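Local coordinates for cell envelope-related transcriptional attenuator domain-containing protein (Eubacterium siraeum, PDB 4OBM), which is of unknown function but belongs to the LytR-CpsA-Psr family, whose characterised members attach glycopolymers to the cell wall, and may do likewise, at residues V26-A32 / K96-K102; L59-I64 / D240-I244; M148-L152 / L168-I173; N180-T184 / L220-S226; F230-Y234 / N247-A252. All blocks are in the same frame, centred on the assembly; numbering follows the deposited sequence.

From the N terminus, contact 1 closes first, bringing strand 94-100 back alongside strand 24-30 in the mixed central sheet. Contact 2 opens before that loop has closed, so the two cross: residues 59-64 wait for 240-244, some 176 residues later, to build a small second sheet. Within that long excursion lie contact 3, where helices 145-152 and 164-181 pack, and contact 4, where the far end of helix 164-181 meets the loop after helix 213-220. Contact 5 crosses contact 2, setting residues 230-234 on helix 246-256. Contact 3 touches both contacts 1 and 5, while Trp249 of contact 5 packs on Ile64 and Ile244 of contact 2.

Contact 1: V26-A32 / K96-K102; sequences VLMTLSA and KYIRFTK
The ring of Phe100 takes the selenium of selenomethionine Met28 at its edge, with SE 4.4 Å from CE2, and Thr29 O also lies at the edge; CG2 of Ile98 from its own strand lies over one face, toward the rim. The guanidinium of Arg99 lies obliquely to Thr29 OG1. These groups decorate two neighbouring parallel strands, 26-30 and 96-100, inside the mixed central sheet; the axes of the two short strand segments lie 14° apart. Val26, Met28 and Leu30 share one face of the sheet with Ile98 and Phe100; Leu27 and Thr29 share the other with Tyr97 and Arg99, facing helix 70-90. Backbone bonds alternate between the strands, such as Thr29 N to Ile98 O at 3.0 Å and Phe100 N to Thr29 O at 2.8 Å. Thr29 has OG1 between its backbone N and carbonyl carbon (chi1 79°), which lays the hydroxyl against the aliphatic start of Arg99, 3.4 Å from CB. Glu79 of helix 70-90 ties the two residues together, its OE2 accepting from Thr29 OG1 and forming a salt bridge with Arg99 NE. Where the strands give way to loop and helix, Leu30 CD1 rests 3.5 Å from Thr101 O.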
# COMPACT_ATOMS: atom_id res chain seq x y z
N VAL A 26 3.07 6.38 2.92
CA VAL A 26 2.85 5.52 4.09
C VAL A 26 3.34 4.13 3.74
O VAL A 26 2.94 3.56 2.72
CB VAL A 26 1.37 5.47 4.57
CG1 VAL A 26 1.20 4.52 5.77
CG2 VAL A 26 0.83 6.87 4.91
N LEU A 27 4.20 3.58 4.60
CA LEU A 27 4.63 2.21 4.45
C LEU A 27 3.63 1.33 5.16
O LEU A 27 3.39 1.51 6.34
CB LEU A 27 6.05 1.98 4.99
CG LEU A 27 6.50 0.51 5.07
CD1 LEU A 27 6.68 -0.09 3.69
CD2 LEU A 27 7.77 0.38 5.89
N MSE A 28 3.03 0.38 4.43
CA MSE A 28 2.07 -0.53 5.03
C MSE A 28 2.63 -1.91 5.02
O MSE A 28 3.25 -2.32 4.03
CB MSE A 28 0.73 -0.45 4.31
CG MSE A 28 0.05 0.89 4.57
SE MSE A 28 -1.59 1.11 3.65
CE MSE A 28 -1.22 0.34 1.85
N THR A 29 2.51 -2.60 6.17
CA THR A 29 3.07 -3.94 6.34
C THR A 29 2.03 -4.84 7.00
O THR A 29 1.11 -4.36 7.66
CB THR A 29 4.40 -3.90 7.16
OG1 THR A 29 4.13 -3.75 8.55
CG2 THR A 29 5.36 -2.80 6.69
N LEU A 30 2.17 -6.15 6.82
CA LEU A 30 1.24 -7.10 7.38
C LEU A 30 1.98 -8.25 8.03
O LEU A 30 2.88 -8.84 7.42
CB LEU A 30 0.27 -7.61 6.28
CG LEU A 30 -0.64 -8.80 6.65
CD1 LEU A 30 -1.68 -8.41 7.72
CD2 LEU A 30 -1.28 -9.38 5.43
N SER A 31 1.56 -8.56 9.26
CA SER A 31 2.07 -9.65 10.08
C SER A 31 0.92 -10.58 10.40
O SER A 31 -0.22 -10.16 10.31
CB SER A 31 2.69 -9.09 11.36
OG SER A 31 3.16 -10.12 12.22
N ALA A 32 1.20 -11.84 10.80
CA ALA A 32 0.12 -12.76 11.15
C ALA A 32 -0.55 -12.29 12.45
O ALA A 32 -1.77 -12.36 12.58
CB ALA A 32 0.68 -14.17 11.30
N LYS A 96 5.82 7.74 7.90
CA LYS A 96 4.69 7.08 8.54
C LYS A 96 4.47 5.68 8.03
O LYS A 96 4.76 5.35 6.87
CB LYS A 96 3.40 7.91 8.41
CG LYS A 96 3.45 9.29 9.08
CD LYS A 96 3.94 9.27 10.54
CE LYS A 96 4.01 10.67 11.11
NZ LYS A 96 4.19 10.65 12.58
N TYR A 97 4.01 4.83 8.94
CA TYR A 97 3.75 3.43 8.61
C TYR A 97 2.55 2.90 9.36
O TYR A 97 2.18 3.47 10.39
CB TYR A 97 4.99 2.57 8.95
CG TYR A 97 5.36 2.56 10.42
CD1 TYR A 97 4.75 1.69 11.31
CD2 TYR A 97 6.37 3.39 10.90
CE1 TYR A 97 5.05 1.71 12.67
CE2 TYR A 97 6.71 3.39 12.25
CZ TYR A 97 6.06 2.54 13.13
OH TYR A 97 6.41 2.55 14.46
N ILE A 98 1.98 1.78 8.87
CA ILE A 98 0.92 1.03 9.54
C ILE A 98 1.31 -0.45 9.50
O ILE A 98 1.45 -1.01 8.42
CB ILE A 98 -0.53 1.23 8.97
CG1 ILE A 98 -0.93 2.72 8.84
CG2 ILE A 98 -1.57 0.42 9.82
CD1 ILE A 98 -2.11 2.94 7.92
N ARG A 99 1.47 -1.09 10.65
CA ARG A 99 1.70 -2.53 10.64
C ARG A 99 0.40 -3.18 11.02
O ARG A 99 -0.07 -3.04 12.15
CB ARG A 99 2.84 -2.98 11.57
CG ARG A 99 2.92 -4.52 11.66
CD ARG A 99 3.80 -5.00 12.80
NE ARG A 99 5.16 -4.54 12.60
CZ ARG A 99 6.21 -4.96 13.28
NH1 ARG A 99 6.08 -5.88 14.22
NH2 ARG A 99 7.41 -4.46 13.02
N PHE A 100 -0.21 -3.87 10.05
CA PHE A 100 -1.45 -4.60 10.25
C PHE A 100 -1.15 -5.97 10.76
O PHE A 100 -0.03 -6.45 10.58
CB PHE A 100 -2.23 -4.72 8.92
CG PHE A 100 -2.83 -3.43 8.41
CD1 PHE A 100 -4.03 -2.95 8.93
CD2 PHE A 100 -2.22 -2.72 7.38
CE1 PHE A 100 -4.58 -1.76 8.46
CE2 PHE A 100 -2.77 -1.53 6.91
CZ PHE A 100 -3.95 -1.06 7.45
N THR A 101 -2.14 -6.62 11.36
CA THR A 101 -2.07 -8.04 11.73
C THR A 101 -3.18 -8.74 10.94
O THR A 101 -4.00 -8.05 10.31
CB THR A 101 -2.20 -8.25 13.23
OG1 THR A 101 -3.52 -7.86 13.59
CG2 THR A 101 -1.11 -7.49 14.04
N LYS A 102 -3.27 -10.08 11.02
CA LYS A 102 -4.38 -10.77 10.34
C LYS A 102 -5.71 -10.18 10.81
O LYS A 102 -6.58 -9.86 10.00
CB LYS A 102 -4.33 -12.29 10.56
CG LYS A 102 -5.59 -13.03 10.12
CD LYS A 102 -5.44 -14.50 10.24
CE LYS A 102 -6.72 -15.20 9.83
NZ LYS A 102 -6.52 -16.67 9.76

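Contact 2: L59-I64 / D240-I244; sequences LPNAVI and DDYII
Leu59 pushes its CD1 methyl over one face of the Tyr242 ring, 3.9 Å from the centroid and 16° off the normal, a CH-pi contact displaced toward the CG side of the ring. The type I turn from Leu59 to Ala62 brings Asn61 round beside the same tyrosine, and its amide plane lies 28° from the ring plane. Asn61 has CG between its backbone N and carbonyl carbon (chi1 60°), from where ND2 reaches Asp240 O at 2.8 Å in an almost straight bond lying in the amide plane. On the other side of the strands, Val63 fits between Asp241 and Ile243: its CG2 meets Asp241 CB at 3.8 Å while its CB faces Ile243 CG1. Ile64 and Ile244 run alongside one another in the same direction, with CG2 of Ile64 3.7 Å from CG1 of Ile244. The small Ala62 leaves room for Ile244 CD1, 4.1 Å from its CB. Between the strands, Tyr242 N to Asn61 O, Val63 N to Tyr242 O and Ile244 N to Val63 O bond the backbones in parallel register, making strand 62-63 an edge of a small three-stranded mixed sheet, with strand 241-244 in the middle.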
# COMPACT_ATOMS: atom_id res chain seq x y z
N LEU A 59 8.77 -7.82 -2.07
CA LEU A 59 8.83 -9.17 -1.51
C LEU A 59 9.52 -9.11 -0.16
O LEU A 59 10.37 -8.25 0.02
CB LEU A 59 9.58 -10.15 -2.44
CG LEU A 59 8.84 -10.69 -3.67
CD1 LEU A 59 9.82 -11.45 -4.58
CD2 LEU A 59 7.68 -11.60 -3.27
N PRO A 60 9.16 -9.97 0.82
CA PRO A 60 9.85 -9.91 2.12
C PRO A 60 11.36 -10.17 2.03
O PRO A 60 12.14 -9.61 2.83
CB PRO A 60 9.17 -11.01 2.94
CG PRO A 60 8.54 -11.90 1.94
CD PRO A 60 8.14 -11.05 0.80
N ASN A 61 11.77 -10.98 1.04
CA ASN A 61 13.18 -11.31 0.83
C ASN A 61 13.82 -10.34 -0.15
O ASN A 61 14.90 -10.62 -0.68
CB ASN A 61 13.34 -12.77 0.38
CG ASN A 61 12.63 -13.10 -0.92
OD1 ASN A 61 11.61 -12.50 -1.30
ND2 ASN A 61 13.14 -14.10 -1.61
N ALA A 62 13.20 -9.17 -0.36
CA ALA A 62 13.78 -8.18 -1.27
C ALA A 62 14.99 -7.49 -0.62
O ALA A 62 14.91 -7.07 0.54
CB ALA A 62 12.75 -7.15 -1.68
N VAL A 63 16.11 -7.41 -1.37
CA VAL A 63 17.35 -6.72 -0.97
C VAL A 63 17.34 -5.38 -1.74
O VAL A 63 17.37 -5.38 -2.98
CB VAL A 63 18.63 -7.60 -1.22
CG1 VAL A 63 19.91 -6.85 -0.87
CG2 VAL A 63 18.57 -8.92 -0.44
N ILE A 64 17.27 -4.24 -1.02
CA ILE A 64 17.19 -2.90 -1.63
C ILE A 64 18.42 -2.02 -1.33
O ILE A 64 18.42 -0.85 -1.72
CB ILE A 64 15.87 -2.17 -1.18
CG1 ILE A 64 15.84 -1.91 0.34
CG2 ILE A 64 14.61 -2.90 -1.66
CD1 ILE A 64 15.11 -0.68 0.74
N ASP A 240 18.38 -17.28 -1.51
CA ASP A 240 17.00 -17.17 -1.04
C ASP A 240 16.55 -15.70 -1.03
O ASP A 240 15.43 -15.41 -0.63
CB ASP A 240 16.85 -17.83 0.34
CG ASP A 240 17.04 -19.33 0.25
OD1 ASP A 240 16.47 -19.95 -0.68
OD2 ASP A 240 17.79 -19.87 1.08
N ASP A 241 17.42 -14.80 -1.54
CA ASP A 241 17.16 -13.37 -1.62
C ASP A 241 16.63 -12.95 -3.01
O ASP A 241 16.73 -13.70 -3.99
CB ASP A 241 18.43 -12.58 -1.27
CG ASP A 241 18.91 -12.71 0.16
OD1 ASP A 241 18.13 -13.20 1.01
OD2 ASP A 241 20.05 -12.30 0.44
N TYR A 242 16.06 -11.75 -3.07
CA TYR A 242 15.54 -11.16 -4.30
C TYR A 242 16.14 -9.77 -4.43
O TYR A 242 15.62 -8.81 -3.87
CB TYR A 242 14.00 -11.15 -4.29
CG TYR A 242 13.39 -10.73 -5.61
CD1 TYR A 242 13.31 -11.63 -6.68
CD2 TYR A 242 12.88 -9.45 -5.79
CE1 TYR A 242 12.75 -11.25 -7.90
CE2 TYR A 242 12.30 -9.07 -7.00
CZ TYR A 242 12.23 -9.97 -8.05
OH TYR A 242 11.66 -9.59 -9.24
N ILE A 243 17.27 -9.68 -5.11
CA ILE A 243 18.01 -8.43 -5.25
C ILE A 243 17.30 -7.52 -6.25
O ILE A 243 17.17 -7.88 -7.42
CB ILE A 243 19.48 -8.72 -5.63
CG1 ILE A 243 20.16 -9.59 -4.54
CG2 ILE A 243 20.27 -7.40 -5.90
CD1 ILE A 243 21.53 -10.04 -4.86
N ILE A 244 16.81 -6.35 -5.75
CA ILE A 244 16.10 -5.36 -6.58
C ILE A 244 17.07 -4.78 -7.60
O ILE A 244 18.16 -4.38 -7.23
CB ILE A 244 15.41 -4.26 -5.72
CG1 ILE A 244 14.29 -4.86 -4.81
CG2 ILE A 244 14.88 -3.09 -6.58
CD1 ILE A 244 13.10 -5.66 -5.53

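Contact 3: M148-L152 / L168-I173; sequences MYAYL and LNATVI
Leu152 is the knob of this helix pair, set in a hole formed by Leu168, Asn169, Val172 and Ile173; the segments 148-152 and 168-173 run roughly antiparallel, at 154°. Its CG stands anti to the backbone N (chi1 -156°), and the branches part from there: CD1 reaches Val172 CG1 at 3.6 Å, while CD2 meets Ile173 CD1 at 3.8 Å, the two side chains crossing at about a right angle. Val172 CG1 also meets, tip to tip, CE of selenomethionine Met148 in one of its two conformers, at 3.6 Å. Leu168 lies over one face of the Tyr151 ring: CD1 sits above its centre, 4.3 Å from the centroid, and CD2 reaches the hydroxyl end, 3.4 Å from OH. Beyond these residues, Phe109 of helix 102-112 packs on Met148 and Leu152, and Leu117 of strand 115-119 on Tyr151 and Val172. Asn169 ND2 donates to Leu152 O over 2.8 Å, in the carbonyl plane and on a lone pair. A leucine in place of Asn169 would probably leave that carbonyl, at the last turn of its helix, without this side-chain donor and disturb one wall of the hole. OD1 of Asn169 rests 3.4 Å from CG of Leu152.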
# COMPACT_ATOMS: atom_id res chain seq x y z
N MSE A 148 -11.30 -12.09 1.40
CA MSE A 148 -10.39 -11.10 0.87
C MSE A 148 -8.99 -11.31 1.46
O MSE A 148 -8.02 -11.32 0.70
CB MSE A 148 -10.95 -9.72 1.22
CG MSE A 148 -10.09 -8.60 0.82
SE MSE A 148 -10.36 -8.18 -1.01
CE MSE A 148 -9.68 -6.45 -0.86
N TYR A 149 -8.90 -11.48 2.80
CA TYR A 149 -7.64 -11.71 3.54
C TYR A 149 -6.96 -13.02 3.06
O TYR A 149 -5.78 -12.98 2.71
CB TYR A 149 -7.88 -11.73 5.07
CG TYR A 149 -6.58 -11.78 5.84
CD1 TYR A 149 -5.89 -10.62 6.16
CD2 TYR A 149 -5.97 -13.00 6.14
CE1 TYR A 149 -4.63 -10.66 6.77
CE2 TYR A 149 -4.71 -13.06 6.72
CZ TYR A 149 -4.04 -11.88 7.03
OH TYR A 149 -2.82 -11.92 7.66
N ALA A 150 -7.69 -14.16 3.03
CA ALA A 150 -7.19 -15.48 2.60
C ALA A 150 -6.64 -15.45 1.16
O ALA A 150 -5.57 -16.01 0.90
CB ALA A 150 -8.28 -16.53 2.73
N TYR A 151 -7.35 -14.78 0.24
CA TYR A 151 -6.91 -14.62 -1.16
C TYR A 151 -5.59 -13.85 -1.24
O TYR A 151 -4.67 -14.25 -1.94
CB TYR A 151 -8.01 -13.90 -2.00
CG TYR A 151 -7.78 -13.81 -3.50
CD1 TYR A 151 -7.10 -14.81 -4.19
CD2 TYR A 151 -8.31 -12.75 -4.24
CE1 TYR A 151 -6.91 -14.75 -5.57
CE2 TYR A 151 -8.13 -12.68 -5.63
CZ TYR A 151 -7.42 -13.68 -6.28
OH TYR A 151 -7.23 -13.62 -7.64
N LEU A 152 -5.50 -12.75 -0.50
CA LEU A 152 -4.38 -11.82 -0.48
C LEU A 152 -3.09 -12.41 0.11
O LEU A 152 -1.99 -11.97 -0.27
CB LEU A 152 -4.83 -10.60 0.34
CG LEU A 152 -4.13 -9.27 0.08
CD1 LEU A 152 -4.40 -8.75 -1.33
CD2 LEU A 152 -4.54 -8.22 1.13
N LEU A 168 -0.71 -9.45 -7.37
CA LEU A 168 -2.05 -9.76 -6.86
C LEU A 168 -2.42 -8.77 -5.76
O LEU A 168 -3.49 -8.17 -5.82
CB LEU A 168 -2.09 -11.23 -6.33
CG LEU A 168 -3.44 -11.90 -6.03
CD1 LEU A 168 -3.91 -11.64 -4.61
CD2 LEU A 168 -4.49 -11.62 -7.13
N ASN A 169 -1.50 -8.56 -4.79
CA ASN A 169 -1.73 -7.62 -3.71
C ASN A 169 -1.94 -6.19 -4.24
O ASN A 169 -2.91 -5.54 -3.85
CB ASN A 169 -0.60 -7.70 -2.69
CG ASN A 169 -0.80 -8.76 -1.63
OD1 ASN A 169 -0.87 -8.46 -0.45
ND2 ASN A 169 -0.98 -10.02 -2.03
N ALA A 170 -1.08 -5.73 -5.19
CA ALA A 170 -1.22 -4.39 -5.78
C ALA A 170 -2.62 -4.17 -6.39
O ALA A 170 -3.29 -3.19 -6.07
CB ALA A 170 -0.15 -4.17 -6.84
N THR A 171 -3.07 -5.13 -7.20
CA THR A 171 -4.32 -5.16 -7.96
C THR A 171 -5.53 -5.24 -7.03
O THR A 171 -6.45 -4.46 -7.19
CB THR A 171 -4.26 -6.37 -8.92
OG1 THR A 171 -3.16 -6.20 -9.81
CG2 THR A 171 -5.53 -6.56 -9.72
N VAL A 172 -5.55 -6.22 -6.11
CA VAL A 172 -6.65 -6.43 -5.17
C VAL A 172 -6.81 -5.18 -4.24
O VAL A 172 -7.94 -4.73 -4.03
CB VAL A 172 -6.42 -7.75 -4.37
CG1 VAL A 172 -7.34 -7.87 -3.17
CG2 VAL A 172 -6.58 -8.96 -5.29
N ILE A 173 -5.70 -4.61 -3.75
CA ILE A 173 -5.75 -3.42 -2.89
C ILE A 173 -6.20 -2.20 -3.71
O ILE A 173 -6.97 -1.38 -3.19
CB ILE A 173 -4.41 -3.19 -2.10
CG1 ILE A 173 -4.16 -4.33 -1.07
CG2 ILE A 173 -4.32 -1.81 -1.41
CD1 ILE A 173 -5.34 -4.70 -0.09

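Contact 4: N180-T184 / L220-S226; sequences NFIGT and LSQNKSS
A type II beta turn, Phe181 to Thr184, leads the chain off helix 164-181 and presses against the end of helix 213-220 and the loop that follows, with Ile182 and Leu220 as the main partners across the contact. Leu220 lies against the turn's first carbonyl: Phe181 O is 3.3 Å from its CD1, and its CD2 reaches Phe181 CB at 3.9 Å. The Phe181 ring meets CD1 of Leu220 at its edge, then continues toward Tyr192 and Leu189 of helix 186-199. Phe181 O is gripped inside the turn by two donors, the backbone N of Thr184 and its OG1 at 2.7 Å. A chi1 of 52°, with OG1 between backbone N and carbonyl carbon, puts that hydroxyl within reach of Phe181 O; it also brushes Leu220 CD1. Glycine fits the third position of this turn: with phi at 89°, a CB on Gly183 would be jammed against the carbonyl O of Ile182. Gly183 N donates to Leu220 O at 2.8 Å, joining turn to helix end. Ile182 reaches on into the curve of the loop, where CG2 sits 3.5 Å from Lys224 O and CD1 3.5 Å from Ser225 O, so its methyls lie against backbone carbonyls. Past this point Ser226 OG bonds to Asp178 OD2 on helix 164-181, a second tie between loop and helix.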
# COMPACT_ATOMS: atom_id res chain seq x y z
N ASN A 180 -14.48 1.20 -2.78
CA ASN A 180 -15.01 1.60 -1.48
C ASN A 180 -14.57 2.96 -0.98
O ASN A 180 -15.08 3.37 0.06
CB ASN A 180 -14.61 0.57 -0.43
CG ASN A 180 -15.18 -0.78 -0.65
OD1 ASN A 180 -16.39 -1.00 -0.49
ND2 ASN A 180 -14.32 -1.72 -1.02
N PHE A 181 -13.61 3.64 -1.63
CA PHE A 181 -13.18 4.96 -1.13
C PHE A 181 -13.60 6.08 -2.04
O PHE A 181 -13.75 7.20 -1.55
CB PHE A 181 -11.66 5.03 -0.89
CG PHE A 181 -11.19 4.32 0.34
CD1 PHE A 181 -11.07 2.93 0.36
CD2 PHE A 181 -10.82 5.03 1.48
CE1 PHE A 181 -10.62 2.27 1.51
CE2 PHE A 181 -10.36 4.37 2.62
CZ PHE A 181 -10.26 2.99 2.62
N ILE A 182 -13.82 5.80 -3.34
CA ILE A 182 -14.27 6.84 -4.27
C ILE A 182 -15.70 7.21 -3.84
O ILE A 182 -16.54 6.33 -3.66
CB ILE A 182 -14.16 6.41 -5.77
CG1 ILE A 182 -12.68 6.20 -6.17
CG2 ILE A 182 -14.85 7.44 -6.70
CD1 ILE A 182 -12.41 5.49 -7.53
N GLY A 183 -15.90 8.49 -3.57
CA GLY A 183 -17.19 9.02 -3.14
C GLY A 183 -17.43 9.00 -1.64
O GLY A 183 -18.51 9.41 -1.20
N THR A 184 -16.43 8.53 -0.83
CA THR A 184 -16.61 8.53 0.63
C THR A 184 -16.49 9.94 1.19
O THR A 184 -15.87 10.82 0.56
CB THR A 184 -15.66 7.56 1.37
OG1 THR A 184 -14.31 7.77 1.00
CG2 THR A 184 -16.06 6.12 1.19
N LEU A 220 -11.08 11.78 -3.85
CA LEU A 220 -12.08 10.71 -3.90
C LEU A 220 -13.47 11.21 -4.33
O LEU A 220 -14.29 10.41 -4.78
CB LEU A 220 -12.18 10.00 -2.53
CG LEU A 220 -10.92 9.36 -1.96
CD1 LEU A 220 -11.16 8.96 -0.52
CD2 LEU A 220 -10.47 8.16 -2.80
N SER A 221 -13.73 12.53 -4.20
CA SER A 221 -14.99 13.16 -4.61
C SER A 221 -14.98 13.52 -6.12
O SER A 221 -15.96 14.08 -6.63
CB SER A 221 -15.26 14.40 -3.76
OG SER A 221 -14.35 15.44 -4.09
N GLN A 222 -13.87 13.20 -6.83
CA GLN A 222 -13.76 13.45 -8.27
C GLN A 222 -14.51 12.35 -9.04
O GLN A 222 -14.70 11.24 -8.52
CB GLN A 222 -12.28 13.54 -8.73
CG GLN A 222 -11.45 14.64 -8.03
CD GLN A 222 -12.01 16.03 -8.23
OE1 GLN A 222 -12.03 16.57 -9.34
NE2 GLN A 222 -12.49 16.64 -7.15
N ASN A 223 -14.97 12.67 -10.25
CA ASN A 223 -15.71 11.74 -11.09
C ASN A 223 -14.75 10.76 -11.77
O ASN A 223 -14.55 10.81 -12.98
CB ASN A 223 -16.55 12.52 -12.13
CG ASN A 223 -17.66 11.71 -12.77
OD1 ASN A 223 -18.38 10.95 -12.10
ND2 ASN A 223 -17.84 11.88 -14.07
N LYS A 224 -14.13 9.88 -10.97
CA LYS A 224 -13.16 8.92 -11.46
C LYS A 224 -13.58 7.49 -11.17
O LYS A 224 -14.11 7.20 -10.09
CB LYS A 224 -11.78 9.17 -10.83
CG LYS A 224 -10.94 10.24 -11.52
CD LYS A 224 -9.58 10.41 -10.83
CE LYS A 224 -8.42 10.05 -11.72
NZ LYS A 224 -7.14 9.95 -10.96
N SER A 225 -13.31 6.59 -12.12
CA SER A 225 -13.55 5.16 -11.94
C SER A 225 -12.42 4.57 -11.12
O SER A 225 -12.59 3.55 -10.45
CB SER A 225 -13.67 4.45 -13.29
OG SER A 225 -14.81 4.93 -13.97
N SER A 226 -11.25 5.24 -11.17
CA SER A 226 -10.06 4.81 -10.43
C SER A 226 -9.23 5.98 -9.90
O SER A 226 -8.99 6.97 -10.60
CB SER A 226 -9.19 3.92 -11.30
OG SER A 226 -8.13 3.36 -10.55

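Contact 5: F230-Y234 / N247-A252; sequences FYIPY and NSWNSA
Hydrogen bonds converge on Ser248, whose OG is gripped from two directions by residues 230-234. Tyr231 OH lies 2.8 Å from Ser248 OG, a hydroxyl-hydroxyl bond whose proton is not assigned, and Tyr234 N donates to the same OG at 2.9 Å. With OG anti to the backbone N (chi1 -167°), the serine hydroxyl leaves the helix toward the loop and meets the Tyr231 ring at its edge, in plane. A water joins the outer ends, 3.0 Å from Tyr234 OH and 3.2 Å from Ser251 OG. Two aromatic contacts add to this. The Tyr234 ring takes Ser248 CB over one face, a CH-pi contact 3.8 Å from the centroid and 16° off the normal. The backbone of Ser251 and Ala252 instead lies over one face of the Tyr231 ring, displaced toward the ring's rim. Apolar packing comes from Ala252 CB, which touches Tyr231 CE2 at 3.7 Å. Ser251 CB makes a van der Waals contact with Tyr231 OH at 3.3 Å. Replacing Tyr231 by an alanine would probably uncover the helix backbone at Ser251 and Ala252 and cost Ser248 OG one of its two partners. Around the contact, Pro233 and Ala252 both pack on Met56 of strand 52-58, while Ile232 turns to Ala170 of helix 164-181, so this loop lies between helix 246-256, the central sheet and helix 164-181.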
# COMPACT_ATOMS: atom_id res chain seq x y z
N PHE A 230 -0.16 1.45 -9.71
CA PHE A 230 0.86 0.67 -9.04
C PHE A 230 2.04 0.46 -9.95
O PHE A 230 1.90 0.41 -11.17
CB PHE A 230 0.32 -0.69 -8.50
CG PHE A 230 -0.06 -1.74 -9.51
CD1 PHE A 230 0.91 -2.56 -10.08
CD2 PHE A 230 -1.39 -1.98 -9.82
CE1 PHE A 230 0.56 -3.56 -11.00
CE2 PHE A 230 -1.75 -2.98 -10.74
CZ PHE A 230 -0.77 -3.76 -11.32
N TYR A 231 3.21 0.33 -9.33
CA TYR A 231 4.48 -0.02 -9.94
C TYR A 231 5.03 -1.26 -9.19
O TYR A 231 4.95 -1.31 -7.96
CB TYR A 231 5.49 1.14 -9.92
CG TYR A 231 6.82 0.72 -10.50
CD1 TYR A 231 6.96 0.52 -11.87
CD2 TYR A 231 7.88 0.36 -9.68
CE1 TYR A 231 8.14 0.00 -12.40
CE2 TYR A 231 9.06 -0.16 -10.20
CZ TYR A 231 9.19 -0.33 -11.57
OH TYR A 231 10.35 -0.81 -12.11
N ILE A 232 5.58 -2.24 -9.93
CA ILE A 232 6.12 -3.44 -9.29
C ILE A 232 7.66 -3.43 -9.39
O ILE A 232 8.21 -3.70 -10.45
CB ILE A 232 5.49 -4.76 -9.80
CG1 ILE A 232 3.94 -4.69 -9.92
CG2 ILE A 232 5.98 -5.99 -8.98
CD1 ILE A 232 3.10 -5.07 -8.65
N PRO A 233 8.35 -3.14 -8.27
CA PRO A 233 9.82 -3.20 -8.26
C PRO A 233 10.34 -4.60 -8.65
O PRO A 233 9.91 -5.61 -8.07
CB PRO A 233 10.19 -2.81 -6.82
CG PRO A 233 8.97 -2.16 -6.26
CD PRO A 233 7.82 -2.81 -6.93
N TYR A 234 11.18 -4.66 -9.68
CA TYR A 234 11.65 -5.96 -10.18
C TYR A 234 13.12 -6.21 -9.88
O TYR A 234 13.88 -5.27 -9.64
CB TYR A 234 11.38 -6.09 -11.70
CG TYR A 234 12.15 -5.10 -12.55
CD1 TYR A 234 13.44 -5.38 -12.99
CD2 TYR A 234 11.58 -3.89 -12.95
CE1 TYR A 234 14.16 -4.47 -13.76
CE2 TYR A 234 12.28 -2.99 -13.75
CZ TYR A 234 13.57 -3.28 -14.15
OH TYR A 234 14.27 -2.39 -14.92
N ASN A 247 17.83 -0.55 -12.09
CA ASN A 247 17.06 0.09 -13.16
C ASN A 247 15.57 0.17 -12.83
O ASN A 247 14.84 0.94 -13.45
CB ASN A 247 17.26 -0.64 -14.50
CG ASN A 247 18.69 -0.71 -14.97
OD1 ASN A 247 19.47 0.24 -14.84
ND2 ASN A 247 19.04 -1.84 -15.54
N SER A 248 15.13 -0.61 -11.84
CA SER A 248 13.76 -0.60 -11.35
C SER A 248 13.49 0.72 -10.59
O SER A 248 12.43 1.32 -10.78
CB SER A 248 13.50 -1.81 -10.46
OG SER A 248 12.11 -1.98 -10.22
N TRP A 249 14.48 1.19 -9.78
CA TRP A 249 14.38 2.44 -9.01
C TRP A 249 14.13 3.64 -9.92
O TRP A 249 13.43 4.56 -9.50
CB TRP A 249 15.64 2.71 -8.15
CG TRP A 249 15.91 1.68 -7.09
CD1 TRP A 249 17.06 0.95 -6.93
CD2 TRP A 249 15.01 1.23 -6.07
NE1 TRP A 249 16.92 0.07 -5.88
CE2 TRP A 249 15.68 0.23 -5.32
CE3 TRP A 249 13.69 1.56 -5.71
CZ2 TRP A 249 15.08 -0.42 -4.23
CZ3 TRP A 249 13.10 0.91 -4.63
CH2 TRP A 249 13.79 -0.08 -3.92
N ASN A 250 14.66 3.61 -11.16
CA ASN A 250 14.49 4.69 -12.13
C ASN A 250 13.07 4.65 -12.71
O ASN A 250 12.47 5.71 -12.93
CB ASN A 250 15.54 4.62 -13.24
CG ASN A 250 16.00 5.97 -13.72
OD1 ASN A 250 15.24 6.74 -14.32
ND2 ASN A 250 17.26 6.28 -13.48
N SER A 251 12.53 3.44 -12.94
CA SER A 251 11.16 3.27 -13.44
C SER A 251 10.16 3.64 -12.33
O SER A 251 9.13 4.27 -12.62
CB SER A 251 10.93 1.86 -13.96
OG SER A 251 11.61 1.68 -15.19
N ALA A 252 10.52 3.34 -11.06
CA ALA A 252 9.74 3.66 -9.87
C ALA A 252 9.68 5.17 -9.68
O ALA A 252 8.62 5.69 -9.38
CB ALA A 252 10.34 3.00 -8.65
O HOH W 1 12.01 -1.22 -16.47